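PDB 3MOI: probable dehydrogenase from Bordetella bronchiseptica, which probably catalyses NAD(P)-dependent oxidation or reduction, as in other oxidoreductases of the Gfo/Idh/MocA family, on a substrate that is not known. Local coordinates for residues Phe151-Phe156 with Phe236-Met241; Gln182-Lys187 with Lys366-Val371; Glu211-Ala216 with Ser231-Phe236; Glu240-Leu245 with Gln297-Val302. All coordinates share one frame; numbering follows the deposited sequence.

Contact 1 (Phe151-Phe156 with Phe236-Met241); sequences FNYTDF and FDSDEM
An Asx turn leading into a 3-10 segment docks on the end of strand 145-153, where S238 meets the backbone of Y153 twice. The amide N of Y153 donates to S238 OG at 2.6 Å. In return, S238 N donates to the O of Y153 at 3.2 Å, an almost straight bond of 173°. The hydroxyl can lie against the strand because chi1 of S238, 38°, sets OG between its own backbone N and carbonyl carbon. The turn itself is closed by D237, whose OD1 accepts from D239 N at 2.9 Å, while OD2 of D237 pairs with K252. One water donates both to D237 OD1 and to the O of Y153; another donates both to T154 O and to F236 O. F236 turns its edge to the face of Y153 in a T-shaped pair, with centroids 5.5 Å apart and planes at 72°. F151 CE2 lies 3.9 Å from M241 SD, an oblique Met-aromatic contact. Y153 OH bonds to N149 of the second subunit, and F236 makes an edge-to-face pair with Y322 of that subunit. The whole is an Asx turn and 3-10 segment bonded to a strand end of the Gfo/Idh/MocA C-terminal domain sheet.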
loop_
_atom_site.group_PDB
_atom_site.type_symbol
_atom_site.label_atom_id
_atom_site.label_comp_id
_atom_site.label_asym_id
_atom_site.label_seq_id
_atom_site.Cartn_x
_atom_site.Cartn_y
_atom_site.Cartn_z
ATOM N N PHE A 151 4.879 -1.330 2.242
ATOM C CA PHE A 151 5.397 -1.385 0.877
ATOM C C PHE A 151 6.826 -0.889 0.832
ATOM O O PHE A 151 7.266 -0.184 1.718
ATOM C CB PHE A 151 4.497 -0.625 -0.126
ATOM C CG PHE A 151 4.294 0.814 0.236
ATOM C CD1 PHE A 151 3.316 1.181 1.155
ATOM C CD2 PHE A 151 5.147 1.801 -0.269
ATOM C CE1 PHE A 151 3.156 2.484 1.541
ATOM C CE2 PHE A 151 5.013 3.131 0.125
ATOM C CZ PHE A 151 4.011 3.482 1.025
ATOM N N ASN A 152 7.568 -1.301 -0.187
ATOM C CA ASN A 152 8.954 -0.919 -0.361
ATOM C C ASN A 152 9.156 -0.973 -1.842
ATOM O O ASN A 152 8.916 -1.993 -2.407
ATOM C CB ASN A 152 9.854 -1.917 0.331
ATOM C CG ASN A 152 11.258 -1.350 0.634
ATOM O OD1 ASN A 152 11.564 -0.233 0.258
ATOM N ND2 ASN A 152 12.118 -2.153 1.311
ATOM N N TYR A 153 9.478 0.131 -2.474
ATOM C CA TYR A 153 9.935 0.174 -3.864
ATOM C C TYR A 153 11.421 0.538 -3.818
ATOM O O TYR A 153 11.825 1.497 -3.116
ATOM C CB TYR A 153 9.146 1.256 -4.679
ATOM C CG TYR A 153 7.657 0.972 -4.746
ATOM C CD1 TYR A 153 6.862 1.031 -3.628
ATOM C CD2 TYR A 153 7.056 0.605 -5.935
ATOM C CE1 TYR A 153 5.505 0.743 -3.693
ATOM C CE2 TYR A 153 5.705 0.314 -6.009
ATOM C CZ TYR A 153 4.944 0.359 -4.894
ATOM O OH TYR A 153 3.600 0.084 -5.004
ATOM N N THR A 154 12.220 -0.161 -4.612
ATOM C CA THR A 154 13.662 -0.373 -4.317
ATOM C C THR A 154 14.419 -0.548 -5.607
ATOM O O THR A 154 13.775 -0.583 -6.674
ATOM C CB THR A 154 13.710 -1.639 -3.559
ATOM O OG1 THR A 154 13.676 -1.332 -2.175
ATOM C CG2 THR A 154 14.804 -2.479 -3.896
ATOM N N ASP A 155 15.765 -0.641 -5.534
ATOM C CA ASP A 155 16.569 -0.912 -6.728
ATOM C C ASP A 155 17.290 -2.256 -6.695
ATOM O O ASP A 155 18.278 -2.473 -7.445
ATOM C CB ASP A 155 17.564 0.207 -6.967
ATOM C CG ASP A 155 18.675 0.251 -5.911
ATOM O OD1 ASP A 155 19.502 1.233 -6.001
ATOM O OD2 ASP A 155 18.684 -0.669 -5.020
ATOM N N PHE A 156 16.740 -3.162 -5.910
ATOM C CA PHE A 156 17.350 -4.415 -5.548
ATOM C C PHE A 156 17.738 -5.209 -6.780
ATOM O O PHE A 156 18.861 -5.710 -6.904
ATOM C CB PHE A 156 16.369 -5.223 -4.669
ATOM C CG PHE A 156 16.763 -6.650 -4.453
ATOM C CD1 PHE A 156 17.509 -7.026 -3.329
ATOM C CD2 PHE A 156 16.353 -7.620 -5.318
ATOM C CE1 PHE A 156 17.884 -8.351 -3.114
ATOM C CE2 PHE A 156 16.699 -8.962 -5.101
ATOM C CZ PHE A 156 17.487 -9.318 -4.000
ATOM N N PHE A 236 10.144 3.635 -9.002
ATOM C CA PHE A 236 9.784 4.483 -7.854
ATOM C C PHE A 236 10.753 4.134 -6.729
ATOM O O PHE A 236 11.275 3.009 -6.675
ATOM C CB PHE A 236 8.337 4.302 -7.415
ATOM C CG PHE A 236 7.957 5.179 -6.249
ATOM C CD1 PHE A 236 8.072 6.542 -6.333
ATOM C CD2 PHE A 236 7.536 4.647 -5.073
ATOM C CE1 PHE A 236 7.739 7.347 -5.270
ATOM C CE2 PHE A 236 7.221 5.459 -4.006
ATOM C CZ PHE A 236 7.318 6.813 -4.118
ATOM N N ASP A 237 11.012 5.114 -5.865
ATOM C CA ASP A 237 11.865 4.883 -4.710
ATOM C C ASP A 237 11.160 5.398 -3.510
ATOM O O ASP A 237 10.999 6.610 -3.361
ATOM C CB ASP A 237 13.204 5.587 -4.857
ATOM C CG ASP A 237 14.053 5.510 -3.591
ATOM O OD1 ASP A 237 13.594 4.941 -2.563
ATOM O OD2 ASP A 237 15.191 6.040 -3.615
ATOM N N SER A 238 10.783 4.466 -2.638
ATOM C CA SER A 238 9.841 4.753 -1.568
ATOM C C SER A 238 10.486 5.417 -0.368
ATOM O O SER A 238 9.804 5.804 0.563
ATOM C CB SER A 238 9.052 3.479 -1.134
ATOM O OG SER A 238 9.845 2.298 -1.124
ATOM N N ASP A 239 11.795 5.588 -0.373
ATOM C CA ASP A 239 12.382 6.385 0.688
ATOM C C ASP A 239 11.849 7.841 0.617
ATOM O O ASP A 239 11.818 8.560 1.625
ATOM C CB ASP A 239 13.897 6.295 0.640
ATOM C CG ASP A 239 14.441 4.839 0.850
ATOM O OD1 ASP A 239 13.762 4.013 1.511
ATOM O OD2 ASP A 239 15.567 4.565 0.361
ATOM N N GLU A 240 11.348 8.260 -0.554
ATOM C CA GLU A 240 10.598 9.511 -0.638
ATOM C C GLU A 240 9.441 9.573 0.354
ATOM O O GLU A 240 9.061 10.637 0.788
ATOM C CB GLU A 240 10.063 9.738 -2.041
ATOM C CG GLU A 240 9.413 11.116 -2.205
ATOM C CD GLU A 240 9.162 11.489 -3.654
ATOM O OE1 GLU A 240 9.699 10.806 -4.549
ATOM O OE2 GLU A 240 8.404 12.452 -3.916
ATOM N N MET A 241 8.838 8.438 0.696
ATOM C CA MET A 241 7.692 8.462 1.600
ATOM C C MET A 241 8.150 8.125 2.991
ATOM O O MET A 241 7.352 8.062 3.916
ATOM C CB MET A 241 6.574 7.555 1.085
ATOM C CG MET A 241 5.797 8.137 -0.164
ATOM S SD MET A 241 4.718 6.882 -0.870
ATOM C CE MET A 241 4.283 7.922 -2.230
HETATM O O HOH W 1 13.847 2.585 -1.632
HETATM O O HOH W 2 11.703 0.709 -7.788
#

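Contact 2 (Gln182-Lys187 with Lys366-Val371)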
loop_
_atom_site.group_PDB
_atom_site.type_symbol
_atom_site.label_atom_id
_atom_site.label_comp_id
_atom_site.label_asym_id
_atom_site.label_seq_id
_atom_site.Cartn_x
_atom_site.Cartn_y
_atom_site.Cartn_z
ATOM N N GLN A 182 9.628 -8.201 5.259
ATOM C CA GLN A 182 8.293 -7.738 5.529
ATOM C C GLN A 182 7.537 -8.797 6.297
ATOM O O GLN A 182 6.819 -8.503 7.249
ATOM C CB GLN A 182 7.578 -7.396 4.215
ATOM C CG GLN A 182 8.199 -6.207 3.507
ATOM C CD GLN A 182 7.683 -5.951 2.160
ATOM O OE1 GLN A 182 7.600 -6.848 1.375
ATOM N NE2 GLN A 182 7.355 -4.696 1.847
ATOM N N ILE A 183 7.701 -10.054 5.908
ATOM C CA ILE A 183 6.939 -11.072 6.533
ATOM C C ILE A 183 7.346 -11.093 7.994
ATOM O O ILE A 183 6.501 -11.154 8.857
ATOM C CB ILE A 183 7.189 -12.436 5.893
ATOM C CG1 ILE A 183 6.714 -12.472 4.435
ATOM C CG2 ILE A 183 6.509 -13.587 6.691
ATOM C CD1 ILE A 183 7.188 -13.741 3.713
ATOM N N ASP A 184 8.641 -11.055 8.285
ATOM C CA ASP A 184 9.067 -11.159 9.680
ATOM C C ASP A 184 8.602 -9.970 10.483
ATOM O O ASP A 184 8.295 -10.107 11.673
ATOM C CB ASP A 184 10.578 -11.256 9.807
ATOM C CG ASP A 184 11.127 -12.586 9.315
ATOM O OD1 ASP A 184 10.408 -13.606 9.353
ATOM O OD2 ASP A 184 12.280 -12.588 8.858
ATOM N N SER A 185 8.526 -8.799 9.832
ATOM C CA SER A 185 8.094 -7.608 10.545
ATOM C C SER A 185 6.624 -7.715 10.884
ATOM O O SER A 185 6.187 -7.318 12.005
ATOM C CB SER A 185 8.395 -6.356 9.728
ATOM O OG SER A 185 9.814 -6.322 9.524
ATOM N N ILE A 186 5.864 -8.256 9.935
ATOM C CA ILE A 186 4.431 -8.409 10.150
ATOM C C ILE A 186 4.220 -9.365 11.310
ATOM O O ILE A 186 3.531 -9.049 12.235
ATOM C CB ILE A 186 3.757 -8.874 8.902
ATOM C CG1 ILE A 186 3.760 -7.744 7.848
ATOM C CG2 ILE A 186 2.374 -9.284 9.169
ATOM C CD1 ILE A 186 3.402 -8.215 6.462
ATOM N N LYS A 187 4.868 -10.506 11.318
ATOM C CA LYS A 187 4.783 -11.366 12.469
ATOM C C LYS A 187 5.233 -10.729 13.795
ATOM O O LYS A 187 4.650 -10.984 14.859
ATOM C CB LYS A 187 5.616 -12.572 12.226
ATOM C CG LYS A 187 5.081 -13.475 11.086
ATOM C CD LYS A 187 5.561 -14.902 11.360
ATOM C CE LYS A 187 6.888 -15.158 10.879
ATOM N NZ LYS A 187 7.234 -16.577 11.114
ATOM N N LYS A 366 11.447 -21.551 9.663
ATOM C CA LYS A 366 10.741 -22.480 8.749
ATOM C C LYS A 366 9.416 -21.880 8.359
ATOM O O LYS A 366 9.039 -21.901 7.175
ATOM C CB LYS A 366 10.500 -23.876 9.344
ATOM C CG LYS A 366 9.737 -24.832 8.415
ATOM C CD LYS A 366 9.519 -26.211 9.039
ATOM C CE LYS A 366 8.982 -27.215 8.002
ATOM N NZ LYS A 366 8.725 -28.579 8.637
ATOM N N ASP A 367 8.741 -21.336 9.350
ATOM C CA ASP A 367 7.484 -20.685 9.148
ATOM C C ASP A 367 7.551 -19.548 8.134
ATOM O O ASP A 367 6.708 -19.472 7.216
ATOM C CB ASP A 367 6.881 -20.231 10.470
ATOM C CG ASP A 367 5.531 -19.575 10.265
ATOM O OD1 ASP A 367 4.460 -20.289 10.312
ATOM O OD2 ASP A 367 5.565 -18.359 9.971
ATOM N N THR A 368 8.596 -18.731 8.195
ATOM C CA THR A 368 8.762 -17.706 7.177
ATOM C C THR A 368 9.052 -18.350 5.822
ATOM O O THR A 368 8.539 -17.918 4.736
ATOM C CB THR A 368 9.847 -16.742 7.584
ATOM O OG1 THR A 368 9.372 -16.021 8.715
ATOM C CG2 THR A 368 10.222 -15.758 6.448
ATOM N N LEU A 369 9.857 -19.395 5.821
ATOM C CA LEU A 369 10.081 -20.091 4.538
ATOM C C LEU A 369 8.713 -20.540 4.009
ATOM O O LEU A 369 8.424 -20.295 2.846
ATOM C CB LEU A 369 11.051 -21.236 4.698
ATOM C CG LEU A 369 11.265 -22.215 3.541
ATOM C CD1 LEU A 369 11.836 -21.568 2.258
ATOM C CD2 LEU A 369 12.154 -23.283 4.037
ATOM N N GLU A 370 7.803 -21.056 4.857
ATOM C CA GLU A 370 6.537 -21.580 4.294
ATOM C C GLU A 370 5.712 -20.483 3.755
ATOM O O GLU A 370 5.022 -20.663 2.773
ATOM C CB GLU A 370 5.727 -22.373 5.282
ATOM C CG GLU A 370 6.371 -23.708 5.600
ATOM C CD GLU A 370 5.754 -24.439 6.773
ATOM O OE1 GLU A 370 4.807 -23.918 7.397
ATOM O OE2 GLU A 370 6.193 -25.574 7.079
ATOM N N VAL A 371 5.779 -19.317 4.386
ATOM C CA VAL A 371 5.009 -18.195 3.870
ATOM C C VAL A 371 5.559 -17.767 2.499
ATOM O O VAL A 371 4.802 -17.557 1.573
ATOM C CB VAL A 371 5.006 -17.020 4.851
ATOM C CG1 VAL A 371 4.425 -15.794 4.200
ATOM C CG2 VAL A 371 4.259 -17.417 6.164
#
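The hydroxyl of T368 is gripped by two residues of helix 179-190: OG1 donates to D184 OD1 at 2.7 Å, nearly along its C-O axis, and weakly accepts from K187 NZ at 3.3 Å. K187 spends its stronger bond on D367, a salt bridge in which NZ lies 2.7 Å from OD2 and reaches it on the anti side, 30° out of the carboxylate plane. A bend in the lysine chain at chi3 (-84°) brings the ammonium between T368 and D367, and the positive charge would be expected to temper the nearness of the two aspartates. W364 adds a cation-pi contact to K187 and a weak hydrogen bond to D184 OD1, while the other oxygen of D367 is bridged to R387. One turn further along the second helix the contact becomes apolar: I183 and V371 lie alongside each other, running opposite ways, with I183 CD1 3.5 Å from V371 CG1. The segment axes approach to 10.4 Å at 120°, steeply crossed with an antiparallel bias. Helix 362-381 packs across helix 179-190, and I194 of strand 194-202 touches I183, K187 and V371; I183 also reaches M228 of strand 225-231, on the sheet beneath.

Contact 3 (Glu211-Ala216 with Ser231-Phe236)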
loop_
_atom_site.group_PDB
_atom_site.type_symbol
_atom_site.label_atom_id
_atom_site.label_comp_id
_atom_site.label_asym_id
_atom_site.label_seq_id
_atom_site.Cartn_x
_atom_site.Cartn_y
_atom_site.Cartn_z
ATOM N N GLU A 211 12.097 -13.047 -9.610
ATOM C CA GLU A 211 11.024 -12.210 -9.190
ATOM C C GLU A 211 11.575 -10.861 -8.768
ATOM O O GLU A 211 12.431 -10.784 -7.915
ATOM C CB GLU A 211 10.263 -12.864 -8.033
ATOM C CG GLU A 211 9.357 -14.014 -8.446
ATOM C CD GLU A 211 10.050 -15.345 -8.639
ATOM O OE1 GLU A 211 11.173 -15.485 -8.109
ATOM O OE2 GLU A 211 9.478 -16.250 -9.350
ATOM N N GLY A 212 11.076 -9.805 -9.371
ATOM C CA GLY A 212 11.337 -8.471 -8.899
ATOM C C GLY A 212 10.205 -7.704 -8.248
ATOM O O GLY A 212 10.482 -6.711 -7.577
ATOM N N ASN A 213 8.940 -8.123 -8.415
ATOM C CA ASN A 213 7.841 -7.497 -7.642
ATOM C C ASN A 213 6.791 -8.436 -7.124
ATOM O O ASN A 213 6.495 -9.482 -7.694
ATOM C CB ASN A 213 7.145 -6.421 -8.453
ATOM C CG ASN A 213 6.445 -6.975 -9.725
ATOM O OD1 ASN A 213 7.067 -7.581 -10.559
ATOM N ND2 ASN A 213 5.181 -6.736 -9.853
ATOM N N CYS A 214 6.103 -7.997 -6.098
ATOM C CA CYS A 214 5.098 -8.835 -5.525
ATOM C C CYS A 214 4.054 -8.026 -4.886
ATOM O O CYS A 214 4.382 -7.109 -4.180
ATOM C CB CYS A 214 5.713 -9.656 -4.435
ATOM S SG CYS A 214 4.522 -10.560 -3.407
ATOM N N ALA A 215 2.800 -8.433 -5.062
ATOM C CA ALA A 215 1.705 -7.872 -4.311
ATOM C C ALA A 215 1.032 -9.001 -3.547
ATOM O O ALA A 215 0.696 -10.032 -4.158
ATOM C CB ALA A 215 0.668 -7.083 -5.259
ATOM N N ALA A 216 0.845 -8.797 -2.237
ATOM C CA ALA A 216 0.246 -9.829 -1.368
ATOM C C ALA A 216 -0.643 -9.304 -0.284
ATOM O O ALA A 216 -0.401 -8.235 0.263
ATOM C CB ALA A 216 1.353 -10.738 -0.691
ATOM N N SER A 231 8.603 -3.898 -4.876
ATOM C CA SER A 231 9.101 -3.806 -6.268
ATOM C C SER A 231 10.554 -3.312 -6.271
ATOM O O SER A 231 10.919 -2.398 -5.501
ATOM C CB SER A 231 8.243 -2.838 -7.055
ATOM O OG SER A 231 8.657 -2.736 -8.392
ATOM N N GLY A 232 11.383 -3.932 -7.108
ATOM C CA GLY A 232 12.844 -3.778 -7.034
ATOM C C GLY A 232 13.474 -3.328 -8.330
ATOM O O GLY A 232 14.672 -3.449 -8.502
ATOM N N TYR A 233 12.669 -2.775 -9.241
ATOM C CA TYR A 233 13.139 -2.504 -10.608
ATOM C C TYR A 233 13.845 -1.152 -10.738
ATOM O O TYR A 233 14.181 -0.728 -11.848
ATOM C CB TYR A 233 11.959 -2.634 -11.583
ATOM C CG TYR A 233 11.353 -4.043 -11.597
ATOM C CD1 TYR A 233 12.060 -5.132 -12.111
ATOM C CD2 TYR A 233 10.079 -4.285 -11.084
ATOM C CE1 TYR A 233 11.517 -6.426 -12.112
ATOM C CE2 TYR A 233 9.529 -5.596 -11.063
ATOM C CZ TYR A 233 10.259 -6.648 -11.576
ATOM O OH TYR A 233 9.731 -7.905 -11.577
ATOM N N ASP A 234 14.087 -0.480 -9.610
ATOM C CA ASP A 234 14.784 0.800 -9.598
ATOM C C ASP A 234 13.987 1.905 -10.288
ATOM O O ASP A 234 14.565 2.805 -10.966
ATOM C CB ASP A 234 16.159 0.690 -10.263
ATOM C CG ASP A 234 17.061 1.879 -9.928
ATOM O OD1 ASP A 234 18.215 1.897 -10.432
ATOM O OD2 ASP A 234 16.603 2.796 -9.172
ATOM N N HIS A 235 12.662 1.850 -10.119
ATOM C CA HIS A 235 11.792 2.870 -10.676
ATOM C C HIS A 235 11.376 3.731 -9.507
ATOM O O HIS A 235 12.178 4.496 -9.024
ATOM C CB HIS A 235 10.631 2.231 -11.381
ATOM C CG HIS A 235 11.008 1.555 -12.653
ATOM N ND1 HIS A 235 10.293 0.491 -13.168
ATOM C CD2 HIS A 235 12.026 1.787 -13.518
ATOM C CE1 HIS A 235 10.848 0.107 -14.309
ATOM N NE2 HIS A 235 11.901 0.874 -14.543
ATOM N N PHE A 236 10.144 3.635 -9.002
ATOM C CA PHE A 236 9.784 4.483 -7.854
ATOM C C PHE A 236 10.753 4.134 -6.729
ATOM O O PHE A 236 11.275 3.009 -6.675
ATOM C CB PHE A 236 8.337 4.302 -7.415
ATOM C CG PHE A 236 7.957 5.179 -6.249
ATOM C CD1 PHE A 236 8.072 6.542 -6.333
ATOM C CD2 PHE A 236 7.536 4.647 -5.073
ATOM C CE1 PHE A 236 7.739 7.347 -5.270
ATOM C CE2 PHE A 236 7.221 5.459 -4.006
ATOM C CZ PHE A 236 7.318 6.813 -4.118
#
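A classic beta bulge, formed by G212 and N213 opposite G202 of strand 194-202, lies where Y233 and the end of strand 225-231 meet the start of strand 213-220. The ring of Y233 reaches back to the bulge, its CZ approaching G212 CA to 3.4 Å. G212 carries no side chain, and CE1 and CZ of the ring pack directly against its CA. The phenol oxygen of Y233 sits 3.2 Å from G212 N, a weak hydrogen bond with a bent N-H...O angle of 120°; its stronger partner is the backbone N of L204, so the tyrosine ties the bulge to the loop that follows strand 194-202. CG of Y233 stands anti to its own carbonyl carbon (chi1 -62°), which carries the ring toward the bulge. Strands 213-220 and 225-231 form an antiparallel hairpin within the mixed sheet of the C-terminal domain, and here its open end is reached. N213 and S231 form a non-hydrogen-bonded pair with CA atoms only 4.1 Å apart and side chains on the same face, N213 CB lying 4.0 Å from S231 OG. Beyond the pair the regular ladder fades. The O of G212 accepts a weak bond from G232 N at 3.0 Å and also receives a CA-H...O contact from S231 CA at 3.5 Å. N213 CB packs 3.6 Å from Y233 CE2, at the ring edge. Past the tyrosine the chain turns, with Y233 O bound by R260, and H235 NE2 hydrogen-bonds to D324 of the second subunit.

Contact 4 (Glu240-Leu245 with Gln297-Val302); sequences EMHFWL and QPHFGV
Q297 meets L245 through its backbone: the carbonyl O of Q297 lies 3.3 Å from L245 CD1. Two residues on, H299 carries most of the contact. Its imidazole stacks on that of H242, the centroids 3.8 Å apart and the planes inclined by 23°. The stack is offset, since H242 CD2 sits over the centre of the H299 ring whereas H299 ND1 lies toward the rim of H242; F243 CD2 covers the other face of H242. Both nitrogens of H299 face backbone carbonyls. NE2 is 3.0 Å from L245 O, coming from above the carbonyl plane, and ND1 is 2.8 Å from G301, whose O lies in the ring plane. The turn H242-L245 that presents L245 O is closed by L245 N bonding to H242 O at 3.0 Å. A chi1 of 79° swings the H299 ring toward segment 240-245, and its two polar contacts fix its rotation. G301 follows with a positive phi of 58°, turning the chain into V302. There CG1 packs 4.1 Å from M241 CB. The arrangement is a parallel-displaced imidazole stack joining two loops where strand 302-307 of the C-terminal domain sheet begins.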
loop_
_atom_site.group_PDB
_atom_site.type_symbol
_atom_site.label_atom_id
_atom_site.label_comp_id
_atom_site.label_asym_id
_atom_site.label_seq_id
_atom_site.Cartn_x
_atom_site.Cartn_y
_atom_site.Cartn_z
ATOM N N GLU A 240 11.348 8.260 -0.554
ATOM C CA GLU A 240 10.598 9.511 -0.638
ATOM C C GLU A 240 9.441 9.573 0.354
ATOM O O GLU A 240 9.061 10.637 0.788
ATOM C CB GLU A 240 10.063 9.738 -2.041
ATOM C CG GLU A 240 9.413 11.116 -2.205
ATOM C CD GLU A 240 9.162 11.489 -3.654
ATOM O OE1 GLU A 240 9.699 10.806 -4.549
ATOM O OE2 GLU A 240 8.404 12.452 -3.916
ATOM N N MET A 241 8.838 8.438 0.696
ATOM C CA MET A 241 7.692 8.462 1.600
ATOM C C MET A 241 8.150 8.125 2.991
ATOM O O MET A 241 7.352 8.062 3.916
ATOM C CB MET A 241 6.574 7.555 1.085
ATOM C CG MET A 241 5.797 8.137 -0.164
ATOM S SD MET A 241 4.718 6.882 -0.870
ATOM C CE MET A 241 4.283 7.922 -2.230
ATOM N N HIS A 242 9.462 7.965 3.156
ATOM C CA HIS A 242 10.059 7.793 4.471
ATOM C C HIS A 242 11.237 8.781 4.664
ATOM O O HIS A 242 12.403 8.386 4.779
ATOM C CB HIS A 242 10.508 6.353 4.630
ATOM C CG HIS A 242 10.821 5.984 6.040
ATOM N ND1 HIS A 242 9.840 5.757 6.981
ATOM C CD2 HIS A 242 12.004 5.852 6.684
ATOM C CE1 HIS A 242 10.404 5.495 8.146
ATOM N NE2 HIS A 242 11.715 5.532 7.988
ATOM N N PHE A 243 10.916 10.074 4.658
ATOM C CA PHE A 243 11.838 11.184 5.044
ATOM C C PHE A 243 13.180 11.190 4.324
ATOM O O PHE A 243 14.149 11.808 4.802
ATOM C CB PHE A 243 12.046 11.148 6.552
ATOM C CG PHE A 243 10.788 10.861 7.319
ATOM C CD1 PHE A 243 9.884 11.882 7.590
ATOM C CD2 PHE A 243 10.485 9.545 7.729
ATOM C CE1 PHE A 243 8.712 11.631 8.288
ATOM C CE2 PHE A 243 9.296 9.259 8.421
ATOM C CZ PHE A 243 8.407 10.330 8.710
ATOM N N TRP A 244 13.229 10.530 3.159
ATOM C CA TRP A 244 14.474 10.359 2.394
ATOM C C TRP A 244 15.613 9.829 3.287
ATOM O O TRP A 244 16.744 10.300 3.186
ATOM C CB TRP A 244 14.879 11.669 1.667
ATOM C CG TRP A 244 14.116 11.949 0.433
ATOM C CD1 TRP A 244 13.205 12.976 0.218
ATOM C CD2 TRP A 244 14.171 11.213 -0.791
ATOM N NE1 TRP A 244 12.697 12.892 -1.058
ATOM C CE2 TRP A 244 13.287 11.832 -1.699
ATOM C CE3 TRP A 244 14.881 10.088 -1.211
ATOM C CZ2 TRP A 244 13.081 11.338 -2.985
ATOM C CZ3 TRP A 244 14.690 9.612 -2.498
ATOM C CH2 TRP A 244 13.787 10.232 -3.368
ATOM N N LEU A 245 15.288 8.871 4.175
ATOM C CA LEU A 245 16.265 7.953 4.790
ATOM C C LEU A 245 16.480 6.667 3.996
ATOM O O LEU A 245 15.534 6.026 3.598
ATOM C CB LEU A 245 15.751 7.425 6.120
ATOM C CG LEU A 245 15.591 8.238 7.385
ATOM C CD1 LEU A 245 15.790 7.230 8.492
ATOM C CD2 LEU A 245 16.591 9.403 7.483
ATOM N N GLN A 297 17.293 5.926 12.495
ATOM C CA GLN A 297 16.740 4.568 12.589
ATOM C C GLN A 297 16.607 3.872 11.236
ATOM O O GLN A 297 16.153 4.447 10.287
ATOM C CB GLN A 297 15.382 4.555 13.250
ATOM C CG GLN A 297 15.380 4.781 14.704
ATOM C CD GLN A 297 16.247 3.811 15.466
ATOM O OE1 GLN A 297 16.403 2.643 15.082
ATOM N NE2 GLN A 297 16.838 4.302 16.572
ATOM N N PRO A 298 16.996 2.605 11.163
ATOM C CA PRO A 298 16.810 1.824 9.950
ATOM C C PRO A 298 15.361 1.456 9.766
ATOM O O PRO A 298 14.589 1.516 10.728
ATOM C CB PRO A 298 17.633 0.562 10.228
ATOM C CG PRO A 298 18.583 0.987 11.243
ATOM C CD PRO A 298 17.806 1.878 12.132
ATOM N N HIS A 299 15.000 1.055 8.557
ATOM C CA HIS A 299 13.559 0.858 8.194
ATOM C C HIS A 299 13.462 -0.001 6.930
ATOM O O HIS A 299 14.452 -0.172 6.233
ATOM C CB HIS A 299 12.870 2.210 7.952
ATOM C CG HIS A 299 13.156 2.800 6.606
ATOM N ND1 HIS A 299 12.247 2.762 5.570
ATOM C CD2 HIS A 299 14.244 3.452 6.125
ATOM C CE1 HIS A 299 12.768 3.360 4.507
ATOM N NE2 HIS A 299 13.972 3.802 4.820
ATOM N N PHE A 300 12.302 -0.531 6.612
ATOM C CA PHE A 300 12.189 -1.258 5.340
ATOM C C PHE A 300 10.931 -0.831 4.601
ATOM O O PHE A 300 9.818 -1.299 4.876
ATOM C CB PHE A 300 12.189 -2.768 5.600
ATOM C CG PHE A 300 12.452 -3.582 4.385
ATOM C CD1 PHE A 300 13.704 -3.625 3.845
ATOM C CD2 PHE A 300 11.447 -4.347 3.816
ATOM C CE1 PHE A 300 13.989 -4.383 2.727
ATOM C CE2 PHE A 300 11.698 -5.106 2.680
ATOM C CZ PHE A 300 12.996 -5.119 2.123
ATOM N N GLY A 301 11.094 0.075 3.665
ATOM C CA GLY A 301 9.933 0.726 3.038
ATOM C C GLY A 301 9.144 1.388 4.150
ATOM O O GLY A 301 9.692 1.704 5.233
ATOM N N VAL A 302 7.853 1.547 3.917
ATOM C CA VAL A 302 7.001 2.078 4.928
ATOM C C VAL A 302 6.046 1.049 5.443
ATOM O O VAL A 302 5.692 0.129 4.761
ATOM C CB VAL A 302 6.234 3.350 4.489
ATOM C CG1 VAL A 302 6.918 4.076 3.268
ATOM C CG2 VAL A 302 4.788 3.087 4.368
#

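In the fold
Contacts 1, 3 and 4 gather at one end of the C-terminal sheet, and all three touch the second subunit. Contact 1 is the hub: its centre lies about 9 Å from that of contact 3 and about 8 Å from that of contact 4. T154 O to D234 N, 3.0 Å, probably hydrogen-bonds it to contact 3, and F151 O to V302 N, 2.9 Å, probably does so to contact 4. F236 CZ and M241 CE, 3.7 Å apart, join contacts 3 and 4. Contact 2, a helix pair untouched by the second subunit, lies about 21 Å, centre to centre, from contacts 1 and 4; Q182 links it to both, its CG lying 3.8 Å from F300 CD2.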